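Local coordinates for B-agarase (Agarivorans gilvus, PDB 5Z6P), which probably hydrolyses the beta-glycosidic linkages of agarose, as expected of a beta-agarase of glycoside hydrolase family 50, at residues D372-H377 against N401-Y406; T313-G318 against Y395-A400; E376-M381 against Q391-S396. All blocks are in the same frame, centred on the assembly; numbering follows the deposited sequence.

Contact 1 of 3, residues D372-H377 against N401-Y406; sequences DPLAEH and NLQRKY
His-377 meets Gln-403 where a short 3-10 turn, leading into strand 378-384, rests on the last turns of helix 397-406. The imidazole NE2 gives its hydrogen to the amide OE1 of Gln-403 at 2.7 Å, arriving in the carbonyl plane, although the bond is bent, 146° at the hydrogen. Ring and amide planes stand nearly perpendicular, 80° apart. Gln-403 reaches this point because its CG lies opposite the backbone N (chi1 -176°) and the chain runs extended from there. The other end of the amide, NE2, donates to a water 3.1 Å away.

Leu-374 packs beside this bond with its two methyls. CD2 lies on the same amide, 3.5 Å from Gln-403 OE1, while CD1 sits over one face of the Arg-404 guanidinium, 4.0 Å from NE. Arg-404 NH1 donates to Asn-401 OD1 one turn back on the helix and to the backbone O of Arg-225; Trp-366 lies against both Leu-374 and Arg-404. Behind the first shell, Asp-372 opens the turn as an Asx turn: its OD1 accepts the backbone N-H of Leu-374 at 2.8 Å, nearly straight.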
loop_
_atom_site.group_PDB
_atom_site.type_symbol
_atom_site.label_atom_id
_atom_site.label_comp_id
_atom_site.label_asym_id
_atom_site.label_seq_id
_atom_site.Cartn_x
_atom_site.Cartn_y
_atom_site.Cartn_z
ATOM N N ASP A 372 -14.133 24.490 -23.258
ATOM C CA ASP A 372 -15.094 23.420 -22.988
ATOM C C ASP A 372 -15.428 23.453 -21.502
ATOM O O ASP A 372 -14.532 23.589 -20.685
ATOM C CB ASP A 372 -14.493 22.070 -23.405
ATOM C CG ASP A 372 -15.467 20.902 -23.291
ATOM O OD1 ASP A 372 -16.266 20.836 -22.342
ATOM O OD2 ASP A 372 -15.404 20.012 -24.156
ATOM N N PRO A 373 -16.715 23.358 -21.140
ATOM C CA PRO A 373 -17.061 23.325 -19.709
ATOM C C PRO A 373 -16.322 22.231 -18.908
ATOM O O PRO A 373 -16.100 22.393 -17.705
ATOM C CB PRO A 373 -18.566 23.054 -19.718
ATOM C CG PRO A 373 -19.030 23.617 -21.019
ATOM C CD PRO A 373 -17.911 23.396 -22.001
ATOM N N LEU A 374 -15.952 21.144 -19.571
ATOM C CA LEU A 374 -15.212 20.072 -18.919
ATOM C C LEU A 374 -13.726 20.411 -18.730
ATOM O O LEU A 374 -12.982 19.625 -18.156
ATOM C CB LEU A 374 -15.355 18.773 -19.704
ATOM C CG LEU A 374 -16.757 18.167 -19.780
ATOM C CD1 LEU A 374 -16.765 16.989 -20.718
ATOM C CD2 LEU A 374 -17.295 17.773 -18.396
ATOM N N ALA A 375 -13.302 21.585 -19.192
ATOM C CA ALA A 375 -11.935 22.070 -18.930
ATOM C C ALA A 375 -11.775 22.481 -17.475
ATOM O O ALA A 375 -10.665 22.675 -17.000
ATOM C CB ALA A 375 -11.575 23.246 -19.842
ATOM N N GLU A 376 -12.899 22.621 -16.787
ATOM C CA GLU A 376 -12.927 22.878 -15.358
ATOM C C GLU A 376 -12.056 21.902 -14.566
ATOM O O GLU A 376 -11.608 22.201 -13.463
ATOM C CB GLU A 376 -14.373 22.802 -14.858
ATOM C CG GLU A 376 -14.551 23.035 -13.378
ATOM C CD GLU A 376 -14.262 24.475 -12.980
ATOM O OE1 GLU A 376 -14.429 25.367 -13.830
ATOM O OE2 GLU A 376 -13.868 24.710 -11.821
ATOM N N HIS A 377 -11.829 20.720 -15.127
ATOM C CA HIS A 377 -11.153 19.668 -14.395
ATOM C C HIS A 377 -9.678 19.578 -14.730
ATOM O O HIS A 377 -9.011 18.640 -14.313
ATOM C CB HIS A 377 -11.866 18.337 -14.646
ATOM C CG HIS A 377 -13.347 18.448 -14.491
ATOM N ND1 HIS A 377 -13.943 18.722 -13.283
ATOM C CD2 HIS A 377 -14.340 18.422 -15.406
ATOM C CE1 HIS A 377 -15.246 18.820 -13.452
ATOM N NE2 HIS A 377 -15.513 18.640 -14.733
ATOM N N ASN A 401 -16.260 12.786 -15.556
ATOM C CA ASN A 401 -17.337 11.803 -15.602
ATOM C C ASN A 401 -18.423 12.081 -14.560
ATOM O O ASN A 401 -19.592 11.818 -14.801
ATOM C CB ASN A 401 -16.773 10.383 -15.451
ATOM C CG ASN A 401 -15.930 9.965 -16.647
ATOM O OD1 ASN A 401 -16.227 10.322 -17.778
ATOM N ND2 ASN A 401 -14.867 9.218 -16.398
ATOM N N LEU A 402 -18.050 12.629 -13.412
ATOM C CA LEU A 402 -19.055 13.088 -12.472
ATOM C C LEU A 402 -19.954 14.168 -13.106
ATOM O O LEU A 402 -21.181 14.133 -12.972
ATOM C CB LEU A 402 -18.405 13.621 -11.201
ATOM C CG LEU A 402 -17.638 12.612 -10.342
ATOM C CD1 LEU A 402 -17.256 13.244 -9.007
ATOM C CD2 LEU A 402 -18.444 11.331 -10.138
ATOM N N GLN A 403 -19.341 15.126 -13.795
ATOM C CA GLN A 403 -20.107 16.187 -14.433
ATOM C C GLN A 403 -20.974 15.633 -15.578
ATOM O O GLN A 403 -22.143 15.992 -15.698
ATOM C CB GLN A 403 -19.186 17.297 -14.946
ATOM C CG GLN A 403 -19.954 18.468 -15.526
ATOM C CD GLN A 403 -19.095 19.676 -15.786
ATOM O OE1 GLN A 403 -17.902 19.680 -15.495
ATOM N NE2 GLN A 403 -19.702 20.717 -16.339
ATOM N N ARG A 404 -20.396 14.752 -16.387
ATOM C CA ARG A 404 -21.135 14.046 -17.429
ATOM C C ARG A 404 -22.343 13.315 -16.861
ATOM O O ARG A 404 -23.427 13.356 -17.435
ATOM C CB ARG A 404 -20.234 13.044 -18.151
ATOM C CG ARG A 404 -19.193 13.677 -19.070
ATOM C CD ARG A 404 -18.308 12.608 -19.653
ATOM N NE ARG A 404 -17.511 13.100 -20.760
ATOM C CZ ARG A 404 -16.208 12.887 -20.894
ATOM N NH1 ARG A 404 -15.543 12.200 -19.974
ATOM N NH2 ARG A 404 -15.563 13.372 -21.946
ATOM N N LYS A 405 -22.150 12.662 -15.721
ATOM C CA LYS A 405 -23.203 11.841 -15.124
ATOM C C LYS A 405 -24.314 12.641 -14.460
ATOM O O LYS A 405 -25.484 12.289 -14.563
ATOM C CB LYS A 405 -22.612 10.884 -14.087
ATOM C CG LYS A 405 -21.870 9.700 -14.672
ATOM C CD LYS A 405 -21.361 8.769 -13.584
ATOM C CE LYS A 405 -22.447 8.453 -12.570
ATOM N NZ LYS A 405 -22.131 7.194 -11.835
ATOM N N TYR A 406 -23.932 13.708 -13.768
ATOM C CA TYR A 406 -24.825 14.362 -12.828
ATOM C C TYR A 406 -25.026 15.861 -13.056
ATOM O O TYR A 406 -25.817 16.487 -12.357
ATOM C CB TYR A 406 -24.300 14.200 -11.395
ATOM C CG TYR A 406 -24.210 12.804 -10.833
ATOM C CD1 TYR A 406 -25.222 11.867 -11.019
ATOM C CD2 TYR A 406 -23.110 12.435 -10.075
ATOM C CE1 TYR A 406 -25.120 10.604 -10.487
ATOM C CE2 TYR A 406 -23.004 11.181 -9.539
ATOM C CZ TYR A 406 -24.000 10.270 -9.742
ATOM O OH TYR A 406 -23.849 9.033 -9.191
HETATM O O HOH W 1 -17.706 23.003 -16.011
#

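Contact 2 of 3, residues T313-G318 against Y395-A400; sequences TSTITG and YSFYAA
Thr-313 leans on the start of helix 397-406 with every atom of its side chain. CB lies 3.9 Å from CB of Tyr-398. From there OG1 takes the hydroxyl hydrogen of Ser-396 OG at 2.9 Å, and it is also hydrogen-bonded to the carbonyl of Leu-310. The methyl CG2 goes the other way, packing 4.1 Å from CD2 of the Tyr-398 ring. With OG1 held between backbone N and carbonyl carbon (chi1 64°), the hydroxyl turns to the serine while the methyl remains for the tyrosine, whose own OH is held by Asp-741 and Trp-417.

Ser-396 OG thus works twice: it donates to the threonine and accepts the backbone N-H of Ala-399 at 2.9 Å, 162° at the hydrogen. A water bound to the carbonyl of Thr-313 also takes a weak bond from the N-H of Phe-397, another amide of the helix's first turn.

Just before the helix, Tyr-395 pairs with Thr-315. The two form an antiparallel hydrogen-bonded pair, with Thr-315 N to Tyr-395 O at 2.9 Å and Tyr-395 N to Thr-315 O at 2.8 Å. The methyl of Thr-315 approaches the edge of the Phe-397 ring, and CD2 of Tyr-395 stands over the centre of the Phe-397 ring. CG2 of Thr-317 touches CB of Tyr-395 at 3.7 Å. The whole is a strand-to-helix junction in which strand 388-395 runs almost directly into helix 397-406, with Ser-396 as the N-cap.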
loop_
_atom_site.group_PDB
_atom_site.type_symbol
_atom_site.label_atom_id
_atom_site.label_comp_id
_atom_site.label_asym_id
_atom_site.label_seq_id
_atom_site.Cartn_x
_atom_site.Cartn_y
_atom_site.Cartn_z
ATOM N N THR A 313 -7.360 11.658 -7.999
ATOM C CA THR A 313 -7.808 11.212 -9.326
ATOM C C THR A 313 -7.118 11.920 -10.528
ATOM O O THR A 313 -7.285 11.530 -11.676
ATOM C CB THR A 313 -9.348 11.392 -9.463
ATOM O OG1 THR A 313 -9.699 12.783 -9.396
ATOM C CG2 THR A 313 -10.064 10.660 -8.336
ATOM N N SER A 314 -6.325 12.944 -10.271
ATOM C CA SER A 314 -5.709 13.667 -11.373
ATOM C C SER A 314 -4.526 12.904 -11.970
ATOM O O SER A 314 -3.866 12.127 -11.296
ATOM C CB SER A 314 -5.274 15.057 -10.920
ATOM O OG SER A 314 -4.017 15.009 -10.283
ATOM N N THR A 315 -4.302 13.119 -13.259
ATOM C CA THR A 315 -3.236 12.478 -14.005
ATOM C C THR A 315 -2.516 13.522 -14.896
ATOM O O THR A 315 -3.111 14.514 -15.313
ATOM C CB THR A 315 -3.808 11.309 -14.852
ATOM O OG1 THR A 315 -2.747 10.519 -15.383
ATOM C CG2 THR A 315 -4.693 11.835 -15.997
ATOM N N ILE A 316 -1.240 13.300 -15.181
ATOM C CA ILE A 316 -0.458 14.236 -15.980
ATOM C C ILE A 316 -0.873 14.186 -17.461
ATOM O O ILE A 316 -0.935 13.110 -18.056
ATOM C CB ILE A 316 1.050 13.944 -15.848
ATOM C CG1 ILE A 316 1.539 14.317 -14.445
ATOM C CG2 ILE A 316 1.850 14.682 -16.914
ATOM C CD1 ILE A 316 1.576 15.813 -14.170
ATOM N N THR A 317 -1.165 15.340 -18.054
ATOM C CA THR A 317 -1.567 15.360 -19.467
ATOM C C THR A 317 -0.389 15.359 -20.421
ATOM O O THR A 317 -0.541 15.055 -21.596
ATOM C CB THR A 317 -2.439 16.585 -19.821
ATOM O OG1 THR A 317 -1.696 17.789 -19.595
ATOM C CG2 THR A 317 -3.719 16.602 -19.011
ATOM N N GLY A 318 0.782 15.703 -19.926
ATOM C CA GLY A 318 1.926 15.912 -20.795
ATOM C C GLY A 318 2.163 17.395 -21.072
ATOM O O GLY A 318 3.303 17.819 -21.231
ATOM N N TYR A 395 -5.214 16.415 -15.365
ATOM C CA TYR A 395 -6.623 16.321 -15.631
ATOM C C TYR A 395 -7.220 15.193 -14.816
ATOM O O TYR A 395 -6.586 14.171 -14.614
ATOM C CB TYR A 395 -6.882 16.104 -17.121
ATOM C CG TYR A 395 -8.322 16.340 -17.496
ATOM C CD1 TYR A 395 -8.838 17.630 -17.560
ATOM C CD2 TYR A 395 -9.178 15.281 -17.762
ATOM C CE1 TYR A 395 -10.161 17.854 -17.902
ATOM C CE2 TYR A 395 -10.501 15.502 -18.105
ATOM C CZ TYR A 395 -10.987 16.787 -18.174
ATOM O OH TYR A 395 -12.306 17.007 -18.509
ATOM N N SER A 396 -8.436 15.400 -14.343
ATOM C CA SER A 396 -9.186 14.342 -13.679
ATOM C C SER A 396 -10.359 13.917 -14.553
ATOM O O SER A 396 -11.371 14.600 -14.618
ATOM C CB SER A 396 -9.675 14.800 -12.312
ATOM O OG SER A 396 -10.697 13.955 -11.829
ATOM N N PHE A 397 -10.203 12.796 -15.243
ATOM C CA PHE A 397 -11.315 12.190 -15.964
ATOM C C PHE A 397 -12.445 11.778 -15.006
ATOM O O PHE A 397 -13.613 11.818 -15.363
ATOM C CB PHE A 397 -10.837 10.983 -16.784
ATOM C CG PHE A 397 -9.986 11.349 -17.963
ATOM C CD1 PHE A 397 -10.569 11.670 -19.183
ATOM C CD2 PHE A 397 -8.602 11.392 -17.858
ATOM C CE1 PHE A 397 -9.788 12.027 -20.279
ATOM C CE2 PHE A 397 -7.821 11.731 -18.957
ATOM C CZ PHE A 397 -8.416 12.047 -20.162
ATOM N N TYR A 398 -12.107 11.410 -13.777
ATOM C CA TYR A 398 -13.159 11.044 -12.829
ATOM C C TYR A 398 -14.098 12.225 -12.556
ATOM O O TYR A 398 -15.318 12.067 -12.578
ATOM C CB TYR A 398 -12.562 10.529 -11.518
ATOM C CG TYR A 398 -13.585 9.954 -10.558
ATOM C CD1 TYR A 398 -14.101 8.681 -10.744
ATOM C CD2 TYR A 398 -14.022 10.685 -9.466
ATOM C CE1 TYR A 398 -15.034 8.158 -9.869
ATOM C CE2 TYR A 398 -14.938 10.172 -8.587
ATOM C CZ TYR A 398 -15.440 8.909 -8.788
ATOM O OH TYR A 398 -16.356 8.394 -7.902
ATOM N N ALA A 399 -13.521 13.406 -12.329
ATOM C CA ALA A 399 -14.302 14.619 -12.113
ATOM C C ALA A 399 -15.159 14.918 -13.342
ATOM O O ALA A 399 -16.324 15.279 -13.213
ATOM C CB ALA A 399 -13.391 15.807 -11.786
ATOM N N ALA A 400 -14.570 14.738 -14.524
ATOM C CA ALA A 400 -15.268 14.983 -15.792
ATOM C C ALA A 400 -16.457 14.057 -15.914
ATOM O O ALA A 400 -17.526 14.495 -16.317
ATOM C CB ALA A 400 -14.337 14.794 -16.988
HETATM O O HOH W 2 -8.585 10.882 -14.100
#

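Contact 3 of 3, residues E376-M381 against Q391-S396; sequences EHYGYM and QGETYS
The carbonyl oxygen of His-377 is held by two hydrogen bonds, from the backbone N-H of Ser-396 at 3.3 Å and from a water at 2.9 Å, with a weaker CA-H...O contact from Tyr-395. The same water is hydrogen-bonded to Thr-394 OG1, tying the threonine side chain to the histidine backbone.

Beyond it, the shorter bonds run between Gly-379 and Thr-394, whose antiparallel hydrogen-bonded pair includes Thr-394 N to Gly-379 O at 2.8 Å. Met-381 and Gly-392 make the next hydrogen-bonded pair, again with a 2.8 Å bond, from Met-381 N to Gly-392 O. These belong to the beta hairpin of strands 378-384 and 388-395, whose axes here run at 152° to each other. Glycine at 379 leaves room for the hydroxyl of Thr-394, with OG1 3.3 Å from Gly-379 CA.

On the face carrying Tyr-378, Glu-393 and Tyr-395, the Tyr-378 ring stands between its two neighbours. The edge of the Tyr-395 ring points at one face, making a T-shaped pair with centroids 5.0 Å apart and planes at 63°. OE2 of Glu-393 lies over the opposite face, toward the CD1-CE1 rim, while OE1 of Glu-393 comes to 3.2 Å from Tyr-378 CE1 beside that edge. An extended chain, with CG anti to the N (chi1 176°), carries the acid there; Thr-317 OG1 is hydrogen-bonded to its OE1, Tyr-370 OH holds its OE2, and Pro-368 O receives the phenol of Tyr-378.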
loop_
_atom_site.group_PDB
_atom_site.type_symbol
_atom_site.label_atom_id
_atom_site.label_comp_id
_atom_site.label_asym_id
_atom_site.label_seq_id
_atom_site.Cartn_x
_atom_site.Cartn_y
_atom_site.Cartn_z
ATOM N N GLU A 376 -12.899 22.621 -16.787
ATOM C CA GLU A 376 -12.927 22.878 -15.358
ATOM C C GLU A 376 -12.056 21.902 -14.566
ATOM O O GLU A 376 -11.608 22.201 -13.463
ATOM C CB GLU A 376 -14.373 22.802 -14.858
ATOM C CG GLU A 376 -14.551 23.035 -13.378
ATOM C CD GLU A 376 -14.262 24.475 -12.980
ATOM O OE1 GLU A 376 -14.429 25.367 -13.830
ATOM O OE2 GLU A 376 -13.868 24.710 -11.821
ATOM N N HIS A 377 -11.829 20.720 -15.127
ATOM C CA HIS A 377 -11.153 19.668 -14.395
ATOM C C HIS A 377 -9.678 19.578 -14.730
ATOM O O HIS A 377 -9.011 18.640 -14.313
ATOM C CB HIS A 377 -11.866 18.337 -14.646
ATOM C CG HIS A 377 -13.347 18.448 -14.491
ATOM N ND1 HIS A 377 -13.943 18.722 -13.283
ATOM C CD2 HIS A 377 -14.340 18.422 -15.406
ATOM C CE1 HIS A 377 -15.246 18.820 -13.452
ATOM N NE2 HIS A 377 -15.513 18.640 -14.733
ATOM N N TYR A 378 -9.168 20.554 -15.476
ATOM C CA TYR A 378 -7.729 20.729 -15.572
ATOM C C TYR A 378 -7.195 21.161 -14.201
ATOM O O TYR A 378 -7.895 21.780 -13.419
ATOM C CB TYR A 378 -7.345 21.767 -16.642
ATOM C CG TYR A 378 -7.388 21.254 -18.063
ATOM C CD1 TYR A 378 -6.549 20.232 -18.467
ATOM C CD2 TYR A 378 -8.252 21.811 -19.009
ATOM C CE1 TYR A 378 -6.569 19.761 -19.753
ATOM C CE2 TYR A 378 -8.280 21.341 -20.307
ATOM C CZ TYR A 378 -7.435 20.315 -20.672
ATOM O OH TYR A 378 -7.432 19.831 -21.950
ATOM N N GLY A 379 -5.952 20.809 -13.919
ATOM C CA GLY A 379 -5.265 21.264 -12.726
ATOM C C GLY A 379 -3.809 21.452 -13.091
ATOM O O GLY A 379 -3.443 21.325 -14.261
ATOM N N TYR A 380 -2.978 21.737 -12.094
ATOM C CA TYR A 380 -1.568 21.992 -12.328
ATOM C C TYR A 380 -0.721 21.539 -11.144
ATOM O O TYR A 380 -1.035 21.819 -9.991
ATOM C CB TYR A 380 -1.342 23.483 -12.608
ATOM C CG TYR A 380 0.104 23.895 -12.735
ATOM C CD1 TYR A 380 0.847 23.564 -13.861
ATOM C CD2 TYR A 380 0.728 24.627 -11.735
ATOM C CE1 TYR A 380 2.171 23.951 -13.985
ATOM C CE2 TYR A 380 2.054 25.016 -11.853
ATOM C CZ TYR A 380 2.767 24.674 -12.985
ATOM O OH TYR A 380 4.081 25.043 -13.114
ATOM N N MET A 381 0.343 20.839 -11.418
ATOM C CA MET A 381 1.246 20.342 -10.403
ATOM C C MET A 381 2.582 21.020 -10.564
ATOM O O MET A 381 3.035 21.183 -11.644
ATOM C CB MET A 381 1.369 18.795 -10.473
ATOM C CG MET A 381 2.778 18.191 -10.575
ATOM S SD MET A 381 3.081 16.412 -10.470
ATOM C CE MET A 381 4.461 16.298 -11.554
ATOM N N GLN A 391 6.846 19.581 -12.791
ATOM C CA GLN A 391 5.546 20.168 -12.988
ATOM C C GLN A 391 4.777 19.713 -14.189
ATOM O O GLN A 391 5.308 19.063 -15.047
ATOM C CB GLN A 391 5.715 21.692 -13.132
ATOM C CG GLN A 391 6.316 22.140 -14.446
ATOM C CD GLN A 391 6.125 23.608 -14.815
ATOM O OE1 GLN A 391 5.636 24.416 -14.059
ATOM N NE2 GLN A 391 6.503 23.931 -15.993
ATOM N N GLY A 392 3.515 20.094 -14.235
ATOM C CA GLY A 392 2.712 19.814 -15.400
ATOM C C GLY A 392 1.237 20.060 -15.227
ATOM O O GLY A 392 0.708 20.081 -14.129
ATOM N N GLU A 393 0.567 20.243 -16.347
ATOM C CA GLU A 393 -0.881 20.259 -16.374
ATOM C C GLU A 393 -1.402 18.884 -15.981
ATOM O O GLU A 393 -0.793 17.881 -16.316
ATOM C CB GLU A 393 -1.371 20.647 -17.765
ATOM C CG GLU A 393 -2.861 20.613 -17.939
ATOM C CD GLU A 393 -3.280 20.850 -19.375
ATOM O OE1 GLU A 393 -3.425 19.869 -20.124
ATOM O OE2 GLU A 393 -3.468 22.021 -19.751
ATOM N N THR A 394 -2.513 18.848 -15.260
ATOM C CA THR A 394 -3.163 17.590 -14.942
ATOM C C THR A 394 -4.611 17.597 -15.375
ATOM O O THR A 394 -5.178 18.647 -15.698
ATOM C CB THR A 394 -3.119 17.274 -13.429
ATOM O OG1 THR A 394 -3.892 18.239 -12.708
ATOM C CG2 THR A 394 -1.691 17.267 -12.921
ATOM N N TYR A 395 -5.214 16.415 -15.365
ATOM C CA TYR A 395 -6.623 16.321 -15.631
ATOM C C TYR A 395 -7.220 15.193 -14.816
ATOM O O TYR A 395 -6.586 14.171 -14.614
ATOM C CB TYR A 395 -6.882 16.104 -17.121
ATOM C CG TYR A 395 -8.322 16.340 -17.496
ATOM C CD1 TYR A 395 -8.838 17.630 -17.560
ATOM C CD2 TYR A 395 -9.178 15.281 -17.762
ATOM C CE1 TYR A 395 -10.161 17.854 -17.902
ATOM C CE2 TYR A 395 -10.501 15.502 -18.105
ATOM C CZ TYR A 395 -10.987 16.787 -18.174
ATOM O OH TYR A 395 -12.306 17.007 -18.509
ATOM N N SER A 396 -8.436 15.400 -14.343
ATOM C CA SER A 396 -9.186 14.342 -13.679
ATOM C C SER A 396 -10.359 13.917 -14.553
ATOM O O SER A 396 -11.371 14.600 -14.618
ATOM C CB SER A 396 -9.675 14.800 -12.312
ATOM O OG SER A 396 -10.697 13.955 -11.829
HETATM O O HOH W 3 -6.760 17.812 -12.605
HETATM O O HOH W 4 -4.382 19.769 -22.324
#

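In the fold
All three contacts lie on one side of the chain's centre, and strand 388-395 with helix 397-406, consecutive in the chain, supplies one partner to each. Contacts 2 and 3, whose centres are about 7 Å apart, share Tyr-395 and Ser-396 and join strand 388-395, the middle of a three-stranded antiparallel sheet, to its two outer strands, 315-325 (contact 2) and 378-384 (contact 3); Thr-317 OG1 to Glu-393 OE1, 2.8 Å, adds a side-chain tie to the first. Contact 1, about 11 Å from contact 2 and 14 Å from contact 3 between centres, continues contact 3 through His-377. Tyr-395 OH reaches back to Leu-374 O at 2.7 Å, and His-377 ND1 packs 3.3 Å from Ala-399 CB.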